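Local coordinates for protein nonaheme cytochrome c (Desulfovibrio desulfuricans, PDB 1DUW) that carries electrons through heme c groups bound covalently along its chain, probably in partnership with a periplasmic hydrogenase, at residues A[102-105]-A[106-110]; A[209-212]-A[213-216]; A[218-221]-A[222-225]. One frame throughout, in Å; residues are numbered along the deposited sequence.

Contact 1. Residues A[102-105]-A[106-110]. With HEC (heme c), chain D.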
# COMPACT_ATOMS: atom_id res chain seq x y z
N GLU A 102 -3.03 -5.43 -1.61
CA GLU A 102 -3.53 -4.78 -2.82
C GLU A 102 -5.04 -5.00 -2.93
O GLU A 102 -5.78 -4.09 -3.30
CB GLU A 102 -2.83 -5.28 -4.09
CG GLU A 102 -3.28 -4.54 -5.34
CD GLU A 102 -2.38 -4.71 -6.54
OE1 GLU A 102 -2.85 -4.43 -7.66
OE2 GLU A 102 -1.21 -5.12 -6.38
N GLN A 103 -5.48 -6.21 -2.57
CA GLN A 103 -6.90 -6.51 -2.59
C GLN A 103 -7.69 -5.50 -1.75
O GLN A 103 -8.76 -5.04 -2.15
CB GLN A 103 -7.19 -7.88 -1.97
CG GLN A 103 -7.17 -9.12 -2.82
CD GLN A 103 -7.51 -10.36 -2.00
OE1 GLN A 103 -8.66 -10.51 -1.58
NE2 GLN A 103 -6.55 -11.24 -1.76
N GLN A 104 -7.13 -5.20 -0.59
CA GLN A 104 -7.71 -4.32 0.40
C GLN A 104 -8.00 -2.93 -0.18
O GLN A 104 -9.08 -2.40 0.09
CB GLN A 104 -6.84 -4.17 1.64
CG GLN A 104 -6.72 -5.38 2.54
CD GLN A 104 -8.00 -5.64 3.31
OE1 GLN A 104 -8.36 -4.90 4.23
NE2 GLN A 104 -8.65 -6.72 2.89
N THR A 105 -7.04 -2.39 -0.91
CA THR A 105 -7.17 -1.07 -1.49
C THR A 105 -8.19 -1.05 -2.62
O THR A 105 -8.76 0.00 -2.88
CB THR A 105 -5.82 -0.57 -2.05
OG1 THR A 105 -5.49 -1.35 -3.21
CG2 THR A 105 -4.71 -0.77 -1.04
N LYS A 106 -8.40 -2.18 -3.28
CA LYS A 106 -9.34 -2.24 -4.39
C LYS A 106 -10.76 -2.61 -3.98
O LYS A 106 -11.73 -2.22 -4.65
CB LYS A 106 -8.85 -3.29 -5.40
CG LYS A 106 -7.53 -2.88 -6.06
CD LYS A 106 -7.68 -1.53 -6.75
CE LYS A 106 -6.36 -1.04 -7.32
NZ LYS A 106 -5.54 -0.31 -6.31
N GLU A 107 -10.91 -3.37 -2.90
CA GLU A 107 -12.21 -3.83 -2.45
C GLU A 107 -12.92 -2.96 -1.43
O GLU A 107 -14.14 -3.07 -1.31
CB GLU A 107 -12.02 -5.21 -1.77
CG GLU A 107 -11.63 -6.32 -2.73
CD GLU A 107 -10.99 -7.48 -1.99
OE1 GLU A 107 -11.23 -7.62 -0.78
OE2 GLU A 107 -10.24 -8.27 -2.62
N ARG A 108 -12.21 -2.16 -0.67
CA ARG A 108 -12.80 -1.33 0.38
C ARG A 108 -13.10 0.05 -0.16
O ARG A 108 -12.24 0.75 -0.66
CB ARG A 108 -11.85 -1.35 1.59
CG ARG A 108 -11.60 -2.78 2.04
CD ARG A 108 -10.62 -2.94 3.19
NE ARG A 108 -10.78 -1.89 4.19
CZ ARG A 108 -9.87 -1.63 5.12
NH1 ARG A 108 -8.75 -2.34 5.15
NH2 ARG A 108 -10.08 -0.67 5.99
N ARG A 109 -14.36 0.48 -0.08
CA ARG A 109 -14.76 1.77 -0.61
C ARG A 109 -13.91 2.94 -0.13
O ARG A 109 -13.63 3.86 -0.90
CB ARG A 109 -16.25 2.02 -0.26
CG ARG A 109 -16.79 3.35 -0.76
CD ARG A 109 -18.29 3.49 -0.62
NE ARG A 109 -18.73 3.51 0.77
CZ ARG A 109 -19.38 2.49 1.36
NH1 ARG A 109 -19.65 1.38 0.69
NH2 ARG A 109 -19.76 2.54 2.63
N GLU A 110 -13.51 2.96 1.14
CA GLU A 110 -12.74 4.05 1.69
C GLU A 110 -11.32 4.11 1.13
O GLU A 110 -10.68 5.16 1.21
CB GLU A 110 -12.67 3.94 3.23
CG GLU A 110 -11.96 2.68 3.71
CD GLU A 110 -12.89 1.55 4.07
OE1 GLU A 110 -12.55 0.82 5.02
OE2 GLU A 110 -13.95 1.35 3.45
FE HEC D . -3.34 4.07 0.41
CHA HEC D . -0.16 3.63 -0.76
CHB HEC D . -3.35 0.81 1.63
CHC HEC D . -6.60 4.48 1.59
CHD HEC D . -3.37 7.29 -0.80
NA HEC D . -2.03 2.53 0.43
C1A HEC D . -0.77 2.58 -0.11
C2A HEC D . -0.14 1.30 0.10
C3A HEC D . -1.04 0.52 0.78
C4A HEC D . -2.24 1.30 0.99
CMA HEC D . -0.95 -0.97 1.07
CAA HEC D . 1.25 0.95 -0.42
CBA HEC D . 1.33 0.80 -1.94
CGA HEC D . 0.76 -0.52 -2.41
O1A HEC D . 1.18 -1.59 -1.91
O2A HEC D . -0.14 -0.50 -3.27
NB HEC D . -4.68 2.91 1.39
C1B HEC D . -4.46 1.62 1.79
C2B HEC D . -5.66 1.15 2.46
C3B HEC D . -6.57 2.16 2.45
C4B HEC D . -5.95 3.28 1.77
CMB HEC D . -5.79 -0.27 2.96
CAB HEC D . -8.00 2.18 2.97
CBB HEC D . -8.15 1.85 4.45
NC HEC D . -4.69 5.58 0.39
C1C HEC D . -5.95 5.51 0.93
C2C HEC D . -6.60 6.79 0.72
C3C HEC D . -5.72 7.59 0.05
C4C HEC D . -4.50 6.82 -0.16
CMC HEC D . -7.89 7.14 1.44
CAC HEC D . -6.00 8.96 -0.51
CBC HEC D . -6.38 9.97 0.57
ND HEC D . -2.03 5.23 -0.59
C1D HEC D . -2.27 6.51 -1.03
C2D HEC D . -1.09 6.95 -1.76
C3D HEC D . -0.14 5.97 -1.61
C4D HEC D . -0.78 4.83 -0.99
CMD HEC D . -0.96 8.22 -2.55
CAD HEC D . 1.33 6.07 -2.01
CBD HEC D . 1.69 5.21 -3.21
CGD HEC D . 3.22 5.12 -3.34
O1D HEC D . 3.87 4.61 -2.40
O2D HEC D . 3.75 6.02 -4.04
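Arg108 reaches back one turn to Gln104, and its side chain can be followed atom by atom. CB and CG lie against the carbonyl oxygen of Gln104, which also accepts the Arg108 backbone N-H at 3.2 Å. Next, Arg108 CD sits 3.2 Å from Gln104 OE1. The chain bends at chi3 (39°) and brings Arg108 NH1 to that same Gln104 OE1, a hydrogen bond of 2.7 Å with the amide and guanidinium planes turned 57° apart. On the other arm, Arg108 NH2 forms a salt bridge to Glu110 OE1 at 3.0 Å, with the oxygen in the guanidinium plane; NH2 has a further salt bridge to Asp211. These carboxylates and the amide hold the group's rotation, while CBB of heme c of chain D lies over one of its faces, 3.5 Å from Arg108 NH2. Nearer the porphyrin, Thr105 sets CG2 3.4 Å from CHB of the same heme and sends OG1 back to Glu102 O, which also takes the Lys106 N-H. Glu102 OE2 forms a salt bridge to Arg122. The contact runs along the last turns of helix 97-107, which Arg108 leaves, and into helix 109-112; Glu110 there packs against helix 197-208.

Contact 2. Residues A[209-212]-A[213-216]. With HEC (heme c), chain F.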
# COMPACT_ATOMS: atom_id res chain seq x y z
N LYS A 209 -9.23 6.89 9.04
CA LYS A 209 -8.58 7.13 10.33
C LYS A 209 -8.50 5.86 11.17
O LYS A 209 -9.45 5.11 11.35
CB LYS A 209 -9.34 8.26 11.03
CG LYS A 209 -9.08 8.39 12.52
CD LYS A 209 -10.12 9.35 13.11
CE LYS A 209 -11.47 8.67 13.30
NZ LYS A 209 -12.20 8.49 12.01
N GLY A 210 -7.29 5.61 11.66
CA GLY A 210 -7.00 4.46 12.48
C GLY A 210 -6.77 3.20 11.68
O GLY A 210 -6.45 2.14 12.23
N ASP A 211 -6.91 3.21 10.35
CA ASP A 211 -6.66 1.92 9.70
C ASP A 211 -5.18 1.60 9.79
O ASP A 211 -4.33 2.40 9.37
CB ASP A 211 -7.15 1.93 8.26
CG ASP A 211 -7.12 0.55 7.63
OD1 ASP A 211 -6.04 0.04 7.26
OD2 ASP A 211 -8.20 -0.05 7.51
N LYS A 212 -4.84 0.44 10.34
CA LYS A 212 -3.40 0.17 10.45
C LYS A 212 -2.74 -0.20 9.12
O LYS A 212 -1.54 0.07 9.00
CB LYS A 212 -3.17 -0.88 11.53
CG LYS A 212 -3.43 -0.32 12.92
CD LYS A 212 -3.39 -1.44 13.97
CE LYS A 212 -3.81 -0.91 15.33
NZ LYS A 212 -4.30 -1.99 16.24
N LEU A 213 -3.44 -0.78 8.15
CA LEU A 213 -2.76 -1.09 6.89
C LEU A 213 -2.44 0.24 6.21
O LEU A 213 -1.30 0.48 5.80
CB LEU A 213 -3.59 -1.99 5.98
CG LEU A 213 -2.93 -2.38 4.65
CD1 LEU A 213 -1.55 -2.99 4.89
CD2 LEU A 213 -3.81 -3.34 3.87
N ALA A 214 -3.46 1.09 6.14
CA ALA A 214 -3.29 2.41 5.55
C ALA A 214 -2.19 3.19 6.28
O ALA A 214 -1.30 3.76 5.66
CB ALA A 214 -4.57 3.23 5.56
N GLU A 215 -2.24 3.24 7.61
CA GLU A 215 -1.20 3.96 8.32
C GLU A 215 0.21 3.40 8.14
O GLU A 215 1.17 4.20 8.14
CB GLU A 215 -1.50 3.96 9.83
CG GLU A 215 -2.66 4.91 10.14
CD GLU A 215 -2.99 4.76 11.63
OE1 GLU A 215 -3.93 5.43 12.07
OE2 GLU A 215 -2.29 3.96 12.30
N ALA A 216 0.39 2.09 8.01
CA ALA A 216 1.74 1.56 7.82
C ALA A 216 2.31 1.97 6.46
O ALA A 216 3.50 2.32 6.35
CB ALA A 216 1.77 0.05 7.91
FE HEC F . -0.78 -7.76 6.10
CHA HEC F . -1.57 -4.78 7.65
CHB HEC F . 2.56 -7.22 6.69
CHC HEC F . -0.02 -10.71 4.41
CHD HEC F . -4.11 -8.24 5.38
NA HEC F . 0.29 -6.29 6.98
C1A HEC F . -0.24 -5.17 7.56
C2A HEC F . 0.85 -4.42 8.10
C3A HEC F . 2.02 -5.09 7.83
C4A HEC F . 1.65 -6.29 7.12
CMA HEC F . 3.39 -4.45 7.71
CAA HEC F . 0.68 -3.04 8.74
CBA HEC F . 0.67 -3.07 10.26
CGA HEC F . 1.64 -4.02 10.92
O1A HEC F . 1.28 -5.18 11.20
O2A HEC F . 2.84 -3.69 10.97
NB HEC F . 0.91 -8.75 5.63
C1B HEC F . 2.17 -8.35 6.00
C2B HEC F . 3.10 -9.35 5.53
C3B HEC F . 2.38 -10.32 4.89
C4B HEC F . 0.99 -9.94 4.96
CMB HEC F . 4.59 -9.28 5.80
CAB HEC F . 2.85 -11.66 4.35
CBB HEC F . 3.75 -12.43 5.31
NC HEC F . -1.85 -9.16 5.10
C1C HEC F . -1.33 -10.29 4.51
C2C HEC F . -2.43 -11.05 3.95
C3C HEC F . -3.58 -10.36 4.22
C4C HEC F . -3.19 -9.08 4.80
CMC HEC F . -2.19 -12.18 2.98
CAC HEC F . -4.96 -10.61 3.67
CBC HEC F . -5.44 -12.03 3.49
ND HEC F . -2.48 -6.70 6.44
C1D HEC F . -3.73 -7.21 6.20
C2D HEC F . -4.69 -6.34 6.86
C3D HEC F . -3.97 -5.49 7.66
C4D HEC F . -2.56 -5.73 7.44
CMD HEC F . -6.19 -6.45 6.68
CAD HEC F . -4.55 -4.62 8.78
CBD HEC F . -4.67 -5.36 10.11
CGD HEC F . -5.38 -4.51 11.15
O1D HEC F . -6.20 -3.67 10.72
O2D HEC F . -4.82 -4.37 12.26
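Asp211 turns its carboxylate back over the first turn of the helix and receives two backbone N-H groups on OD1. With CG opposite the backbone nitrogen (chi1 -171°), Asp211 OD1 comes to 3.0 Å from Ala214 N in a nearly straight bond (172°), met on the anti side, with the donor tilted about 22° from the carboxylate plane. The bond from Leu213 N to Asp211 OD1, at 2.9 Å, is bent and weak. OD2 is held from outside by a salt bridge to Arg108, so the two oxygens divide their work between the helix start and a neighbouring side chain. Beyond CG, Glu215 is extended and runs back along the turn: Glu215 CG packs 3.1 Å from Asp211 O, and OE1 ends 3.2 Å from Gly210 CA. Leu213 also has CG anti to its nitrogen, and the bend at chi2 sets CD1 3.3 Å from CHA of heme c of chain F. Alongside it Ala216 CB lies 3.4 Å from CAA of that heme, and the aliphatic part of Lys212 passes near propionate oxygen O2D. Asp211 is thus a classic N-cap, opening helix 212-217 between two heme pockets of a class III cytochrome c region, with Leu213 in both.

Contact 3. Residues A[218-221]-A[222-225]. With HEC (heme c), chain D.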
# COMPACT_ATOMS: atom_id res chain seq x y z
N HIS A 218 1.25 4.59 4.36
CA HIS A 218 1.21 6.03 4.08
C HIS A 218 2.23 6.60 5.06
O HIS A 218 1.82 7.21 6.04
CB HIS A 218 -0.16 6.63 4.36
CG HIS A 218 -1.29 5.99 3.64
ND1 HIS A 218 -2.59 6.09 4.08
CD2 HIS A 218 -1.32 5.24 2.52
CE1 HIS A 218 -3.40 5.43 3.26
NE2 HIS A 218 -2.64 4.92 2.33
N ASN A 219 3.50 6.29 4.81
CA ASN A 219 4.48 6.64 5.83
C ASN A 219 5.28 7.90 5.68
O ASN A 219 6.35 8.00 6.30
CB ASN A 219 5.43 5.42 5.95
CG ASN A 219 5.73 4.92 4.55
OD1 ASN A 219 5.59 3.72 4.27
ND2 ASN A 219 6.16 5.84 3.68
N LYS A 220 4.79 8.87 4.92
CA LYS A 220 5.50 10.15 4.86
C LYS A 220 4.44 11.19 5.20
O LYS A 220 3.27 10.95 4.87
CB LYS A 220 6.15 10.40 3.52
CG LYS A 220 7.06 9.25 3.08
CD LYS A 220 8.44 9.41 3.69
CE LYS A 220 9.46 8.59 2.91
NZ LYS A 220 10.27 7.73 3.83
N PRO A 221 4.79 12.29 5.85
CA PRO A 221 3.80 13.31 6.20
C PRO A 221 2.96 13.79 5.03
O PRO A 221 1.78 14.14 5.17
CB PRO A 221 4.69 14.47 6.70
CG PRO A 221 5.85 13.73 7.32
CD PRO A 221 6.15 12.64 6.32
N GLU A 222 3.52 13.84 3.83
CA GLU A 222 2.73 14.33 2.71
C GLU A 222 2.20 13.26 1.78
O GLU A 222 1.71 13.63 0.70
CB GLU A 222 3.62 15.24 1.83
CG GLU A 222 4.40 16.27 2.62
CD GLU A 222 5.76 15.82 3.10
OE1 GLU A 222 6.02 14.60 3.09
OE2 GLU A 222 6.56 16.69 3.51
N THR A 223 2.33 11.99 2.15
CA THR A 223 1.93 10.94 1.22
C THR A 223 0.57 11.08 0.59
O THR A 223 0.40 10.88 -0.62
CB THR A 223 1.97 9.56 1.93
OG1 THR A 223 3.30 9.34 2.37
CG2 THR A 223 1.57 8.49 0.94
N LEU A 224 -0.42 11.43 1.42
CA LEU A 224 -1.78 11.54 0.88
C LEU A 224 -1.87 12.69 -0.10
O LEU A 224 -2.66 12.63 -1.05
CB LEU A 224 -2.73 11.61 2.07
CG LEU A 224 -2.69 10.36 2.97
CD1 LEU A 224 -3.76 10.42 4.04
CD2 LEU A 224 -2.81 9.11 2.10
N CYS A 225 -1.04 13.73 0.05
CA CYS A 225 -1.09 14.80 -0.94
C CYS A 225 -0.69 14.28 -2.32
O CYS A 225 -1.19 14.75 -3.34
CB CYS A 225 -0.14 15.94 -0.58
SG CYS A 225 -0.29 16.57 1.10
FE HEC D . -3.34 4.07 0.41
CHA HEC D . -0.16 3.63 -0.76
CHB HEC D . -3.35 0.81 1.63
CHC HEC D . -6.60 4.48 1.59
CHD HEC D . -3.37 7.29 -0.80
NA HEC D . -2.03 2.53 0.43
C1A HEC D . -0.77 2.58 -0.11
C2A HEC D . -0.14 1.30 0.10
C3A HEC D . -1.04 0.52 0.78
C4A HEC D . -2.24 1.30 0.99
CMA HEC D . -0.95 -0.97 1.07
CAA HEC D . 1.25 0.95 -0.42
CBA HEC D . 1.33 0.80 -1.94
CGA HEC D . 0.76 -0.52 -2.41
O1A HEC D . 1.18 -1.59 -1.91
O2A HEC D . -0.14 -0.50 -3.27
NB HEC D . -4.68 2.91 1.39
C1B HEC D . -4.46 1.62 1.79
C2B HEC D . -5.66 1.15 2.46
C3B HEC D . -6.57 2.16 2.45
C4B HEC D . -5.95 3.28 1.77
CMB HEC D . -5.79 -0.27 2.96
CAB HEC D . -8.00 2.18 2.97
CBB HEC D . -8.15 1.85 4.45
NC HEC D . -4.69 5.58 0.39
C1C HEC D . -5.95 5.51 0.93
C2C HEC D . -6.60 6.79 0.72
C3C HEC D . -5.72 7.59 0.05
C4C HEC D . -4.50 6.82 -0.16
CMC HEC D . -7.89 7.14 1.44
CAC HEC D . -6.00 8.96 -0.51
CBC HEC D . -6.38 9.97 0.57
ND HEC D . -2.03 5.23 -0.59
C1D HEC D . -2.27 6.51 -1.03
C2D HEC D . -1.09 6.95 -1.76
C3D HEC D . -0.14 5.97 -1.61
C4D HEC D . -0.78 4.83 -0.99
CMD HEC D . -0.96 8.22 -2.55
CAD HEC D . 1.33 6.07 -2.01
CBD HEC D . 1.69 5.21 -3.21
CGD HEC D . 3.22 5.12 -3.34
O1D HEC D . 3.87 4.61 -2.40
O2D HEC D . 3.75 6.02 -4.04
O HOH W 1 -0.21 12.76 3.96
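Lys220 O is gripped twice by one residue, Thr223: its hydroxyl OG1 donates at 3.0 Å and its backbone N at 3.1 Å. Both donors come from the same face of the carbonyl plane, and the N-H bond is nearly straight (170°) although N stands well above that plane. The N-H bond closes a type I beta turn from Lys220 to Thr223. Thr223 OG1 can add its own bond because it lies anti to the carbonyl carbon (chi1 -60°), which leaves Thr223 CG2 anti to the backbone N, 3.8 Å from heme CAD. The threonine therefore bridges the turn with its hydroxyl and meets the heme with its methyl. At the corner, a water takes the Leu224 N-H and donates to Pro221 O at 2.7 Å, tying the turn to the residues that follow. Glu222 bends at chi2 and folds its carboxylate back against the ring of Pro221.

His218 NE2 binds the heme iron at 2.2 Å, and His115 supplies the other axial nitrogen. Leu224 lies across the imidazole at about a right angle: Leu224 CD2 sits over one face, offset toward the rim and 3.8 Å from the His218 ring centroid, a CH-pi contact. The same Leu224 methyl touches heme CHD at 3.5 Å, so it fills the angle where the imidazole meets the porphyrin. Met201 and Met205 of helix 197-208 also touch Leu224, and Cys225, next in the chain, is linked covalently to a different heme. Bis-histidine ligation fills both axial positions of the iron, consistent with a heme that passes electrons and binds no substrate at the metal, while the methyl over the ring probably restricts rotation of the imidazole.

In the fold
Contact 1 lies at the surface, whereas contacts 2 and 3 are partly buried. All three contribute to the pocket of one heme, and contact 2 also borders heme c of chain F. Contacts 1 and 3 meet the shared heme differently, one through a threonine methyl and an arginine, the other through its axial histidine, and their nearest atoms stay about 7 Å apart. The salt bridge from Arg108 NH2 to Asp211 OD2 (2.5 Å) joins contacts 1 and 2, helped by Gln104 packing on Leu213; it also ties together two different class III cytochrome regions. Contacts 2 and 3 adjoin, as the start and the exit of helix 212-217. An amide-guanidinium bond and flanking salt bridges mark contact 1, helix capping contact 2, and metal ligation beside a hydrogen-bonded turn contact 3.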